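Glycosylation Associate Protein 2 (Streptococcus agalactiae serotype V, PDB 6OYC) probably works in the accessory Sec system, as one member of a Gap1-Gap2-Gap3 complex linked to glycosylation and secretion of bacterial surface glycoproteins. Local coordinates at residues B[170-175]-B[242-247]; B[302-307]-B[330-335]; B[128-133]-B[268-273]; B[119-124]-B[183-188]. All coordinates share one frame; numbering follows the deposited sequence.

Contact 1 of 4, residues B[170-175]-B[242-247]; sequences FLLNFA and VKLFAK
With CG anti to the backbone N in Phe170 (chi1 175°) and anti to the carbonyl carbon in Phe245 (chi1 -65°), the two rings swing together and meet edge-to-face, the edge of Phe170 toward the face of Phe245, centroids 5.9 Å apart. They lie beside a classic beta bulge between antiparallel strands 168-180 and 238-247. Leu171 and Leu172 both face Leu244, whose O takes a bond from Leu171 N at 3.0 Å and a weaker one from Leu172 N. Beyond the bulge the regular pattern resumes, and Leu244 N bonds almost straight to Leu172 O at 2.8 Å. On the buried side, Leu171 and Leu244 run alongside each other, CD2 against CD2 at 3.8 Å, and Phe174 CD1 rests 3.7 Å from Val242 CG1. Branched aliphatic and aromatic groups suit this side, which packs on strands 157-165 and 251-262 of a second antiparallel sheet. The other face is mixed: the Phe170-Phe245 pair shares it with Asn173, whose ND2 reaches Gln141, and Lys243, whose bent chain carries NZ to Ser205. Next to the Phe174 N to Val242 O bond, a water donates to Phe174 O and accepts from Val242 N, each at 2.7 Å.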
loop_
_atom_site.group_PDB
_atom_site.type_symbol
_atom_site.label_atom_id
_atom_site.label_comp_id
_atom_site.label_asym_id
_atom_site.label_seq_id
_atom_site.Cartn_x
_atom_site.Cartn_y
_atom_site.Cartn_z
ATOM N N PHE B 170 26.415 -2.149 -21.389
ATOM C CA PHE B 170 25.404 -3.144 -21.062
ATOM C C PHE B 170 25.908 -4.054 -19.955
ATOM O O PHE B 170 27.009 -4.600 -20.035
ATOM C CB PHE B 170 25.031 -3.969 -22.297
ATOM C CG PHE B 170 24.069 -5.092 -22.002
ATOM C CD1 PHE B 170 22.760 -4.820 -21.621
ATOM C CD2 PHE B 170 24.473 -6.420 -22.097
ATOM C CE1 PHE B 170 21.856 -5.847 -21.353
ATOM C CE2 PHE B 170 23.575 -7.462 -21.836
ATOM C CZ PHE B 170 22.263 -7.167 -21.457
ATOM N N LEU B 171 25.115 -4.185 -18.903
ATOM C CA LEU B 171 25.480 -5.048 -17.792
ATOM C C LEU B 171 24.561 -6.253 -17.649
ATOM O O LEU B 171 25.050 -7.370 -17.433
ATOM C CB LEU B 171 25.489 -4.256 -16.481
ATOM C CG LEU B 171 25.761 -5.130 -15.250
ATOM C CD1 LEU B 171 27.126 -5.820 -15.354
ATOM C CD2 LEU B 171 25.661 -4.307 -13.993
ATOM N N LEU B 172 23.242 -6.060 -17.772
ATOM C CA LEU B 172 22.276 -7.128 -17.538
ATOM C C LEU B 172 20.928 -6.755 -18.142
ATOM O O LEU B 172 20.616 -5.580 -18.340
ATOM C CB LEU B 172 22.113 -7.412 -16.039
ATOM C CG LEU B 172 21.569 -6.263 -15.177
ATOM C CD1 LEU B 172 20.046 -6.327 -15.066
ATOM C CD2 LEU B 172 22.205 -6.317 -13.791
ATOM N N ASN B 173 20.107 -7.765 -18.383
ATOM C CA ASN B 173 18.725 -7.528 -18.758
ATOM C C ASN B 173 17.813 -8.362 -17.875
ATOM O O ASN B 173 18.251 -9.286 -17.179
ATOM C CB ASN B 173 18.469 -7.853 -20.227
ATOM C CG ASN B 173 18.685 -9.326 -20.542
ATOM O OD1 ASN B 173 19.807 -9.749 -20.845
ATOM N ND2 ASN B 173 17.621 -10.118 -20.433
ATOM N N PHE B 174 16.529 -7.999 -17.885
ATOM C CA PHE B 174 15.491 -8.845 -17.324
ATOM C C PHE B 174 14.985 -9.752 -18.435
ATOM O O PHE B 174 14.752 -9.287 -19.558
ATOM C CB PHE B 174 14.354 -8.009 -16.727
ATOM C CG PHE B 174 14.711 -7.396 -15.405
ATOM C CD1 PHE B 174 15.468 -6.229 -15.346
ATOM C CD2 PHE B 174 14.334 -8.008 -14.220
ATOM C CE1 PHE B 174 15.832 -5.670 -14.112
ATOM C CE2 PHE B 174 14.678 -7.454 -12.986
ATOM C CZ PHE B 174 15.435 -6.281 -12.932
ATOM N N ALA B 175 14.848 -11.047 -18.124
ATOM C CA ALA B 175 14.438 -12.021 -19.135
ATOM C C ALA B 175 12.984 -11.847 -19.573
ATOM O O ALA B 175 12.657 -12.113 -20.742
ATOM C CB ALA B 175 14.644 -13.442 -18.608
ATOM N N VAL B 242 13.429 -4.652 -20.319
ATOM C CA VAL B 242 14.204 -3.815 -19.409
ATOM C C VAL B 242 15.654 -4.245 -19.480
ATOM O O VAL B 242 15.949 -5.437 -19.325
ATOM C CB VAL B 242 13.683 -3.909 -17.963
ATOM C CG1 VAL B 242 14.550 -3.068 -17.026
ATOM C CG2 VAL B 242 12.254 -3.453 -17.907
ATOM N N LYS B 243 16.548 -3.277 -19.744
ATOM C CA LYS B 243 17.996 -3.460 -19.773
ATOM C C LYS B 243 18.654 -2.472 -18.814
ATOM O O LYS B 243 18.187 -1.343 -18.652
ATOM C CB LYS B 243 18.570 -3.242 -21.191
ATOM C CG LYS B 243 17.999 -4.169 -22.255
ATOM C CD LYS B 243 17.877 -3.482 -23.615
ATOM C CE LYS B 243 16.498 -2.840 -23.814
ATOM N NZ LYS B 243 16.229 -2.598 -25.276
ATOM N N LEU B 244 19.747 -2.882 -18.185
ATOM C CA LEU B 244 20.509 -1.996 -17.313
ATOM C C LEU B 244 21.924 -1.833 -17.868
ATOM O O LEU B 244 22.558 -2.814 -18.259
ATOM C CB LEU B 244 20.529 -2.524 -15.874
ATOM C CG LEU B 244 21.266 -1.723 -14.787
ATOM C CD1 LEU B 244 20.739 -2.060 -13.441
ATOM C CD2 LEU B 244 22.717 -2.083 -14.774
ATOM N N PHE B 245 22.384 -0.589 -17.945
ATOM C CA PHE B 245 23.746 -0.230 -18.315
ATOM C C PHE B 245 24.444 0.383 -17.105
ATOM O O PHE B 245 23.795 0.923 -16.201
ATOM C CB PHE B 245 23.776 0.782 -19.472
ATOM C CG PHE B 245 23.233 0.250 -20.766
ATOM C CD1 PHE B 245 21.886 0.012 -20.929
ATOM C CD2 PHE B 245 24.071 0.024 -21.841
ATOM C CE1 PHE B 245 21.398 -0.485 -22.134
ATOM C CE2 PHE B 245 23.581 -0.461 -23.043
ATOM C CZ PHE B 245 22.246 -0.715 -23.181
ATOM N N ALA B 246 25.771 0.290 -17.095
ATOM C CA ALA B 246 26.576 0.807 -16.002
ATOM C C ALA B 246 27.903 1.314 -16.546
ATOM O O ALA B 246 28.327 0.969 -17.654
ATOM C CB ALA B 246 26.837 -0.252 -14.926
ATOM N N LYS B 247 28.551 2.142 -15.736
ATOM C CA LYS B 247 29.895 2.619 -16.007
ATOM C C LYS B 247 30.563 2.972 -14.682
ATOM O O LYS B 247 29.895 3.272 -13.684
ATOM C CB LYS B 247 29.888 3.823 -16.952
ATOM C CG LYS B 247 29.162 5.044 -16.426
ATOM C CD LYS B 247 29.416 6.208 -17.364
ATOM C CE LYS B 247 28.816 7.498 -16.871
ATOM N NZ LYS B 247 29.327 8.620 -17.724
HETATM O O HOH W 1 12.980 -7.303 -19.964
#

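Contact 2 of 4, residues B[302-307]-B[330-335]; sequences SGFRSA and RLQGGA
Phe304 lays the face of its ring over Gly333: with CG anti to the backbone N (chi1 175°), the ring meets Gly333 CA in a CH-pi contact, 3.8 Å from CA to the ring centroid. Glycine suits this position because the ring takes the room that a side chain would need. At the ring's edge, in its plane, stands the amide of Gln332, with OE1 3.8 Å from Phe304 CZ. The backbone of Phe304 joins in, its CA giving a C-H...O contact to Gly333 O at 3.3 Å. Next, Arg305 N donates to that same oxygen at 2.9 Å, in the carbonyl plane and on a lone pair. The side chain of Arg305 turns back on its own segment, where NE bonds to Ala307 O at 2.8 Å. Ser306 follows, its CA 3.5 Å from Gln332 O in a nearly straight C-H...O contact, while its small polar OG bonds to a glycerol, probably from the crystallisation liquor. Both segments are loops following neighbouring parallel strands, 297-301 and 323-327. Gly303 lies near a possible Ser371-His491-Asp461 triad, and the loop after the first of these strands is consistent with the one that contributes to the oxyanion hole in alpha/beta hydrolases.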
loop_
_atom_site.group_PDB
_atom_site.type_symbol
_atom_site.label_atom_id
_atom_site.label_comp_id
_atom_site.label_asym_id
_atom_site.label_seq_id
_atom_site.Cartn_x
_atom_site.Cartn_y
_atom_site.Cartn_z
ATOM N N SER B 302 -1.651 -5.542 6.628
ATOM C CA SER B 302 -1.888 -6.593 5.651
ATOM C C SER B 302 -1.035 -7.815 5.966
ATOM O O SER B 302 0.100 -7.704 6.449
ATOM C CB SER B 302 -1.578 -6.097 4.235
ATOM O OG SER B 302 -2.448 -5.059 3.836
ATOM N N GLY B 303 -1.593 -8.990 5.682
ATOM C CA GLY B 303 -0.834 -10.219 5.767
ATOM C C GLY B 303 0.180 -10.355 4.621
ATOM O O GLY B 303 0.366 -9.472 3.782
ATOM N N PHE B 304 0.854 -11.503 4.612
ATOM C CA PHE B 304 1.816 -11.830 3.569
ATOM C C PHE B 304 1.099 -12.049 2.240
ATOM O O PHE B 304 0.077 -12.738 2.194
ATOM C CB PHE B 304 2.591 -13.078 3.988
ATOM C CG PHE B 304 3.553 -13.599 2.945
ATOM C CD1 PHE B 304 3.110 -14.417 1.906
ATOM C CD2 PHE B 304 4.913 -13.315 3.032
ATOM C CE1 PHE B 304 3.989 -14.914 0.959
ATOM C CE2 PHE B 304 5.807 -13.812 2.086
ATOM C CZ PHE B 304 5.337 -14.614 1.046
ATOM N N ARG B 305 1.638 -11.480 1.152
ATOM C CA ARG B 305 1.031 -11.624 -0.172
ATOM C C ARG B 305 2.038 -11.234 -1.256
ATOM O O ARG B 305 2.584 -10.128 -1.228
ATOM C CB ARG B 305 -0.256 -10.771 -0.295
ATOM C CG ARG B 305 -0.101 -9.256 0.086
ATOM C CD ARG B 305 -1.422 -8.425 -0.036
ATOM N NE ARG B 305 -1.828 -8.089 -1.412
ATOM C CZ ARG B 305 -3.091 -7.850 -1.795
ATOM N NH1 ARG B 305 -4.081 -7.915 -0.913
ATOM N NH2 ARG B 305 -3.379 -7.553 -3.062
ATOM N N SER B 306 2.262 -12.135 -2.221
ATOM C CA SER B 306 3.165 -11.850 -3.338
ATOM C C SER B 306 2.635 -10.717 -4.203
ATOM O O SER B 306 3.388 -9.828 -4.607
ATOM C CB SER B 306 3.377 -13.102 -4.200
ATOM O OG SER B 306 3.702 -14.219 -3.393
ATOM N N ALA B 307 1.345 -10.755 -4.532
ATOM C CA ALA B 307 0.738 -9.660 -5.275
ATOM C C ALA B 307 0.647 -8.442 -4.369
ATOM O O ALA B 307 0.200 -8.541 -3.224
ATOM C CB ALA B 307 -0.644 -10.059 -5.782
ATOM N N ARG B 330 7.903 -5.606 0.321
ATOM C CA ARG B 330 9.292 -6.007 0.138
ATOM C C ARG B 330 9.421 -7.522 -0.022
ATOM O O ARG B 330 8.506 -8.290 0.296
ATOM C CB ARG B 330 10.144 -5.521 1.316
ATOM C CG ARG B 330 10.172 -3.990 1.455
ATOM C CD ARG B 330 10.774 -3.542 2.786
ATOM N NE ARG B 330 10.005 -4.057 3.920
ATOM C CZ ARG B 330 10.461 -4.143 5.168
ATOM N NH1 ARG B 330 11.688 -3.736 5.466
ATOM N NH2 ARG B 330 9.685 -4.635 6.125
ATOM N N LEU B 331 10.571 -7.939 -0.546
ATOM C CA LEU B 331 10.989 -9.351 -0.624
ATOM C C LEU B 331 9.983 -10.122 -1.484
ATOM O O LEU B 331 9.577 -9.626 -2.546
ATOM C CB LEU B 331 11.167 -9.896 0.760
ATOM C CG LEU B 331 12.318 -9.324 1.573
ATOM C CD1 LEU B 331 12.642 -10.250 2.743
ATOM C CD2 LEU B 331 13.545 -9.091 0.698
ATOM N N GLN B 332 9.568 -11.326 -1.064
ATOM C CA GLN B 332 8.564 -12.075 -1.817
ATOM C C GLN B 332 7.154 -11.527 -1.588
ATOM O O GLN B 332 6.454 -11.170 -2.541
ATOM C CB GLN B 332 8.608 -13.568 -1.459
ATOM C CG GLN B 332 7.764 -14.410 -2.434
ATOM C CD GLN B 332 7.518 -15.850 -1.967
ATOM O OE1 GLN B 332 8.043 -16.293 -0.946
ATOM N NE2 GLN B 332 6.718 -16.585 -2.731
ATOM N N GLY B 333 6.706 -11.488 -0.335
ATOM C CA GLY B 333 5.345 -11.067 -0.064
ATOM C C GLY B 333 5.209 -10.243 1.205
ATOM O O GLY B 333 4.138 -10.208 1.818
ATOM N N GLY B 334 6.290 -9.586 1.602
ATOM C CA GLY B 334 6.301 -8.779 2.808
ATOM C C GLY B 334 7.452 -9.211 3.693
ATOM O O GLY B 334 7.946 -10.338 3.607
ATOM N N ALA B 335 7.903 -8.291 4.553
ATOM C CA ALA B 335 8.987 -8.574 5.482
ATOM C C ALA B 335 8.614 -8.138 6.900
ATOM O O ALA B 335 9.466 -7.670 7.671
ATOM C CB ALA B 335 10.290 -7.916 5.020
#

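Contact 3 of 4, residues B[128-133]-B[268-273]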
loop_
_atom_site.group_PDB
_atom_site.type_symbol
_atom_site.label_atom_id
_atom_site.label_comp_id
_atom_site.label_asym_id
_atom_site.label_seq_id
_atom_site.Cartn_x
_atom_site.Cartn_y
_atom_site.Cartn_z
ATOM N N ILE B 128 -10.732 1.394 -10.891
ATOM C CA ILE B 128 -11.029 0.630 -9.687
ATOM C C ILE B 128 -10.050 -0.536 -9.589
ATOM O O ILE B 128 -9.638 -1.122 -10.589
ATOM C CB ILE B 128 -12.493 0.145 -9.706
ATOM C CG1 ILE B 128 -12.759 -0.565 -11.031
ATOM C CG2 ILE B 128 -13.447 1.322 -9.544
ATOM C CD1 ILE B 128 -14.078 -1.265 -11.109
ATOM N N GLY B 129 -9.684 -0.895 -8.370
ATOM C CA GLY B 129 -8.756 -1.985 -8.156
ATOM C C GLY B 129 -7.345 -1.492 -7.872
ATOM O O GLY B 129 -7.025 -0.301 -7.958
ATOM N N GLN B 130 -6.498 -2.443 -7.506
ATOM C CA GLN B 130 -5.087 -2.192 -7.261
ATOM C C GLN B 130 -4.311 -3.382 -7.798
ATOM O O GLN B 130 -4.836 -4.498 -7.830
ATOM C CB GLN B 130 -4.810 -2.015 -5.761
ATOM C CG GLN B 130 -5.483 -3.102 -4.921
ATOM C CD GLN B 130 -5.225 -3.001 -3.417
ATOM O OE1 GLN B 130 -4.262 -2.366 -2.965
ATOM N NE2 GLN B 130 -6.087 -3.645 -2.633
ATOM N N TYR B 131 -3.065 -3.146 -8.224
ATOM C CA TYR B 131 -2.189 -4.269 -8.556
ATOM C C TYR B 131 -0.725 -3.855 -8.539
ATOM O O TYR B 131 -0.365 -2.745 -8.940
ATOM C CB TYR B 131 -2.484 -4.895 -9.925
ATOM C CG TYR B 131 -1.765 -6.234 -10.091
ATOM C CD1 TYR B 131 -2.094 -7.328 -9.286
ATOM C CD2 TYR B 131 -0.726 -6.386 -11.003
ATOM C CE1 TYR B 131 -1.435 -8.544 -9.409
ATOM C CE2 TYR B 131 -0.062 -7.614 -11.147
ATOM C CZ TYR B 131 -0.424 -8.687 -10.342
ATOM O OH TYR B 131 0.226 -9.903 -10.453
ATOM N N GLY B 132 0.110 -4.787 -8.106
ATOM C CA GLY B 132 1.544 -4.679 -8.277
ATOM C C GLY B 132 2.158 -6.051 -8.162
ATOM O O GLY B 132 1.540 -6.983 -7.637
ATOM N N GLU B 133 3.380 -6.176 -8.676
ATOM C CA GLU B 133 4.152 -7.397 -8.495
ATOM C C GLU B 133 5.616 -7.077 -8.752
ATOM O O GLU B 133 5.968 -5.990 -9.219
ATOM C CB GLU B 133 3.643 -8.533 -9.394
ATOM C CG GLU B 133 3.998 -8.405 -10.856
ATOM C CD GLU B 133 3.477 -9.586 -11.685
ATOM O OE1 GLU B 133 2.328 -10.009 -11.481
ATOM O OE2 GLU B 133 4.212 -10.095 -12.548
ATOM N N THR B 268 -1.294 5.824 -4.350
ATOM C CA THR B 268 -0.542 4.585 -4.471
ATOM C C THR B 268 -1.469 3.397 -4.251
ATOM O O THR B 268 -2.130 3.297 -3.207
ATOM C CB THR B 268 0.608 4.558 -3.461
ATOM O OG1 THR B 268 1.485 5.673 -3.700
ATOM C CG2 THR B 268 1.393 3.254 -3.589
ATOM N N PHE B 269 -1.497 2.488 -5.231
ATOM C CA PHE B 269 -2.385 1.322 -5.245
ATOM C C PHE B 269 -3.831 1.782 -5.348
ATOM O O PHE B 269 -4.431 1.697 -6.423
ATOM C CB PHE B 269 -2.191 0.416 -4.015
ATOM C CG PHE B 269 -0.852 -0.268 -3.961
ATOM C CD1 PHE B 269 -0.330 -0.921 -5.086
ATOM C CD2 PHE B 269 -0.112 -0.283 -2.779
ATOM C CE1 PHE B 269 0.909 -1.575 -5.029
ATOM C CE2 PHE B 269 1.147 -0.925 -2.719
ATOM C CZ PHE B 269 1.649 -1.569 -3.843
ATOM N N LEU B 270 -4.397 2.285 -4.253
ATOM C CA LEU B 270 -5.749 2.823 -4.257
ATOM C C LEU B 270 -5.717 4.334 -4.434
ATOM O O LEU B 270 -4.691 4.983 -4.220
ATOM C CB LEU B 270 -6.478 2.466 -2.958
ATOM C CG LEU B 270 -6.584 0.958 -2.708
ATOM C CD1 LEU B 270 -6.963 0.682 -1.247
ATOM C CD2 LEU B 270 -7.606 0.335 -3.664
ATOM N N LEU B 271 -6.862 4.881 -4.842
ATOM C CA LEU B 271 -7.079 6.318 -4.833
ATOM C C LEU B 271 -6.889 6.862 -3.417
ATOM O O LEU B 271 -7.557 6.422 -2.472
ATOM C CB LEU B 271 -8.487 6.612 -5.351
ATOM C CG LEU B 271 -8.838 8.031 -5.797
ATOM C CD1 LEU B 271 -8.045 8.472 -7.026
ATOM C CD2 LEU B 271 -10.327 8.142 -6.052
ATOM N N GLY B 272 -5.956 7.799 -3.256
ATOM C CA GLY B 272 -5.614 8.309 -1.941
ATOM C C GLY B 272 -4.496 7.571 -1.229
ATOM O O GLY B 272 -4.032 8.052 -0.189
ATOM N N GLY B 273 -4.038 6.429 -1.752
ATOM C CA GLY B 273 -2.989 5.684 -1.078
ATOM C C GLY B 273 -1.687 6.463 -0.988
ATOM O O GLY B 273 -1.389 7.333 -1.807
HETATM O O HOH W 2 -2.744 -0.044 -8.312
#
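The amide of Gln130 and the ring of Phe269 are turned 65° apart, the oxygen OE1 coming obliquely to the ring and lying 3.6 Å from Phe269 CB. At the edge of the same ring, near its plane, is Tyr131 O, 4.3 Å from CD1. Gly132 suits its place, because a CB there would point toward the ring and crowd Phe269 CE1. Gln130 gets there with CG between its backbone N and carbonyl carbon (chi1 47°) and the rest of the chain extended, which carries its CD to 4.1 Å from Leu270 CD2. Glutamine suits the place because its amide can lie against Phe269 CB and Leu270 CD2 while OE1 still accepts a bond from Phe310 N. No direct hydrogen bond joins the segments. A water spans them instead, accepting from Tyr131 N at 3.1 Å and donating to Phe269 O at 3.1 Å, an oxygen that Arg263 NE also grips. The backbone angles of Phe269, with a weak bond from Leu270 N to Thr268 O, fit a classic gamma turn. A type II beta turn follows from Leu270 to Gly273, with glycine at Gly272 where phi is positive, and this compact pair of turns leads into strand 274-277, at one edge of the hydrolase-like mixed sheet.

Contact 4 of 4, residues B[119-124]-B[183-188]; sequences IRQFYK and DFYNEL
Lys124 sends its side chain along the backbone of the other segment, beginning with CB, which lies 3.6 Å from Tyr185 CE1 and close to Asp183 O. CG stays 3.6 Å from Asp183 O, and CD passes 4.0 Å from Asp183 C. With CG anti to the carbonyl carbon (chi1 -69°) and the chain extended beyond it, CE comes to lie over one face of the Arg120 guanidinium, and NZ reaches a water at 3.0 Å that also bonds to Phe184 O. NZ forms salt bridges with Glu233 and Asp235 too, and Arg120 shares Glu233, so a long, flexible lysine can pack by its methylenes and still bring its charge to these acids. The contact joins the C-terminal half of helix 115-125, which packs against the parallel sheet of the N-terminal part, to the start of strand 185-195 in an antiparallel sheet; the short axes stand at 86°. Backbones approach here without conventional hydrogen bonds: Lys124 CA makes a C-H...O contact to Asp183 O, and Phe184 CA another to Lys124 O at 3.1 Å. Tyr185 has a ring long enough to reach back along the helix, presenting its edge to Gln121 CA and bringing OH within 3.7 Å of Arg120 CG.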
loop_
_atom_site.group_PDB
_atom_site.type_symbol
_atom_site.label_atom_id
_atom_site.label_comp_id
_atom_site.label_asym_id
_atom_site.label_seq_id
_atom_site.Cartn_x
_atom_site.Cartn_y
_atom_site.Cartn_z
ATOM N N ILE B 119 -6.742 16.604 -16.147
ATOM C CA ILE B 119 -7.518 15.809 -17.092
ATOM C C ILE B 119 -6.822 14.475 -17.364
ATOM O O ILE B 119 -7.450 13.411 -17.344
ATOM C CB ILE B 119 -7.738 16.607 -18.388
ATOM C CG1 ILE B 119 -8.699 17.763 -18.108
ATOM C CG2 ILE B 119 -8.215 15.677 -19.540
ATOM C CD1 ILE B 119 -8.544 18.907 -19.041
ATOM N N ARG B 120 -5.509 14.517 -17.614
ATOM C CA ARG B 120 -4.757 13.292 -17.880
ATOM C C ARG B 120 -4.784 12.356 -16.675
ATOM O O ARG B 120 -4.930 11.137 -16.828
ATOM C CB ARG B 120 -3.312 13.649 -18.256
ATOM C CG ARG B 120 -2.540 12.557 -18.965
ATOM C CD ARG B 120 -3.167 12.272 -20.321
ATOM N NE ARG B 120 -2.412 11.326 -21.142
ATOM C CZ ARG B 120 -2.892 10.791 -22.265
ATOM N NH1 ARG B 120 -4.116 11.106 -22.680
ATOM N NH2 ARG B 120 -2.161 9.939 -22.965
ATOM N N GLN B 121 -4.644 12.913 -15.467
ATOM C CA GLN B 121 -4.697 12.107 -14.247
ATOM C C GLN B 121 -6.067 11.459 -14.059
ATOM O O GLN B 121 -6.166 10.290 -13.673
ATOM C CB GLN B 121 -4.361 12.964 -13.029
ATOM C CG GLN B 121 -2.924 13.448 -12.967
ATOM C CD GLN B 121 -2.711 14.456 -11.829
ATOM O OE1 GLN B 121 -3.447 15.431 -11.700
ATOM N NE2 GLN B 121 -1.713 14.208 -11.003
ATOM N N PHE B 122 -7.138 12.219 -14.285
ATOM C CA PHE B 122 -8.469 11.616 -14.318
ATOM C C PHE B 122 -8.496 10.453 -15.309
ATOM O O PHE B 122 -8.867 9.317 -14.966
ATOM C CB PHE B 122 -9.519 12.672 -14.707
ATOM C CG PHE B 122 -9.888 13.632 -13.601
ATOM C CD1 PHE B 122 -9.359 13.493 -12.317
ATOM C CD2 PHE B 122 -10.791 14.668 -13.845
ATOM C CE1 PHE B 122 -9.729 14.390 -11.290
ATOM C CE2 PHE B 122 -11.158 15.568 -12.837
ATOM C CZ PHE B 122 -10.623 15.433 -11.565
ATOM N N TYR B 123 -8.070 10.726 -16.548
ATOM C CA TYR B 123 -8.179 9.745 -17.626
ATOM C C TYR B 123 -7.493 8.427 -17.269
ATOM O O TYR B 123 -7.999 7.349 -17.587
ATOM C CB TYR B 123 -7.577 10.316 -18.909
ATOM C CG TYR B 123 -7.984 9.559 -20.154
ATOM C CD1 TYR B 123 -9.322 9.286 -20.405
ATOM C CD2 TYR B 123 -7.040 9.125 -21.079
ATOM C CE1 TYR B 123 -9.717 8.611 -21.529
ATOM C CE2 TYR B 123 -7.433 8.438 -22.227
ATOM C CZ TYR B 123 -8.778 8.185 -22.433
ATOM O OH TYR B 123 -9.209 7.510 -23.539
ATOM N N LYS B 124 -6.348 8.480 -16.600
ATOM C CA LYS B 124 -5.580 7.256 -16.419
ATOM C C LYS B 124 -5.384 6.874 -14.963
ATOM O O LYS B 124 -4.705 5.876 -14.693
ATOM C CB LYS B 124 -4.233 7.373 -17.145
ATOM C CG LYS B 124 -4.420 7.392 -18.686
ATOM C CD LYS B 124 -3.191 6.893 -19.438
ATOM C CE LYS B 124 -3.423 6.917 -20.957
ATOM N NZ LYS B 124 -2.181 6.533 -21.736
ATOM N N ASP B 183 -4.253 2.240 -20.551
ATOM C CA ASP B 183 -5.390 2.829 -19.843
ATOM C C ASP B 183 -5.051 3.442 -18.490
ATOM O O ASP B 183 -5.864 4.215 -17.973
ATOM C CB ASP B 183 -6.485 1.789 -19.657
ATOM C CG ASP B 183 -7.023 1.301 -20.976
ATOM O OD1 ASP B 183 -7.292 2.128 -21.875
ATOM O OD2 ASP B 183 -7.150 0.089 -21.120
ATOM N N PHE B 184 -3.886 3.137 -17.911
ATOM C CA PHE B 184 -3.454 3.768 -16.671
ATOM C C PHE B 184 -1.948 3.994 -16.725
ATOM O O PHE B 184 -1.277 3.618 -17.689
ATOM C CB PHE B 184 -3.852 2.941 -15.437
ATOM C CG PHE B 184 -3.672 1.448 -15.594
ATOM C CD1 PHE B 184 -2.414 0.869 -15.504
ATOM C CD2 PHE B 184 -4.768 0.621 -15.812
ATOM C CE1 PHE B 184 -2.250 -0.521 -15.633
ATOM C CE2 PHE B 184 -4.614 -0.742 -15.945
ATOM C CZ PHE B 184 -3.349 -1.318 -15.855
ATOM N N TYR B 185 -1.418 4.640 -15.689
ATOM C CA TYR B 185 0.021 4.808 -15.572
ATOM C C TYR B 185 0.666 3.472 -15.248
ATOM O O TYR B 185 0.085 2.628 -14.552
ATOM C CB TYR B 185 0.363 5.826 -14.489
ATOM C CG TYR B 185 -0.133 7.202 -14.802
ATOM C CD1 TYR B 185 -1.431 7.594 -14.461
ATOM C CD2 TYR B 185 0.675 8.104 -15.476
ATOM C CE1 TYR B 185 -1.898 8.867 -14.771
ATOM C CE2 TYR B 185 0.223 9.368 -15.800
ATOM C CZ TYR B 185 -1.065 9.746 -15.441
ATOM O OH TYR B 185 -1.499 11.013 -15.743
ATOM N N ASN B 186 1.869 3.274 -15.775
ATOM C CA ASN B 186 2.646 2.068 -15.519
ATOM C C ASN B 186 3.804 2.467 -14.627
ATOM O O ASN B 186 4.715 3.180 -15.063
ATOM C CB ASN B 186 3.128 1.431 -16.816
ATOM C CG ASN B 186 1.978 1.030 -17.708
ATOM O OD1 ASN B 186 1.454 -0.075 -17.596
ATOM N ND2 ASN B 186 1.549 1.948 -18.577
ATOM N N GLU B 187 3.748 2.025 -13.375
ATOM C CA GLU B 187 4.739 2.378 -12.389
ATOM C C GLU B 187 5.841 1.337 -12.361
ATOM O O GLU B 187 5.580 0.137 -12.411
ATOM C CB GLU B 187 4.097 2.497 -11.003
ATOM C CG GLU B 187 3.392 3.805 -10.780
ATOM C CD GLU B 187 2.842 3.975 -9.353
ATOM O OE1 GLU B 187 2.806 2.995 -8.573
ATOM O OE2 GLU B 187 2.442 5.111 -9.019
ATOM N N LEU B 188 7.069 1.807 -12.254
ATOM C CA LEU B 188 8.224 0.965 -12.015
ATOM C C LEU B 188 8.981 1.538 -10.828
ATOM O O LEU B 188 9.076 2.760 -10.693
ATOM C CB LEU B 188 9.138 0.923 -13.255
ATOM C CG LEU B 188 8.447 0.461 -14.540
ATOM C CD1 LEU B 188 9.303 0.740 -15.768
ATOM C CD2 LEU B 188 8.124 -1.017 -14.447
HETATM O O HOH W 3 -0.880 4.262 -20.330
#

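From the N terminus, helix 115-125 opens contact 4 and the adjoining residues 128-133 open contact 3. Strand 168-180 then starts contact 1, and residues 183-188 close contact 4 before 242-247 close contact 1, so these two cross. Contact 3 closes last of the three, at 268-273; it therefore encloses contact 1 entirely but crosses contact 4. Contact 2 follows in series. Contact 4 ties the N-terminal parallel-sheet part to the antiparallel region, contact 1 lies within that region, and contact 3 leads from it toward the hydrolase-like sheet, whose strands 297-301 and 323-327 lead into the loops of contact 2. Contacts 2 and 3 touch where Ala307 CB packs 4.0 Å from Tyr131 CE1.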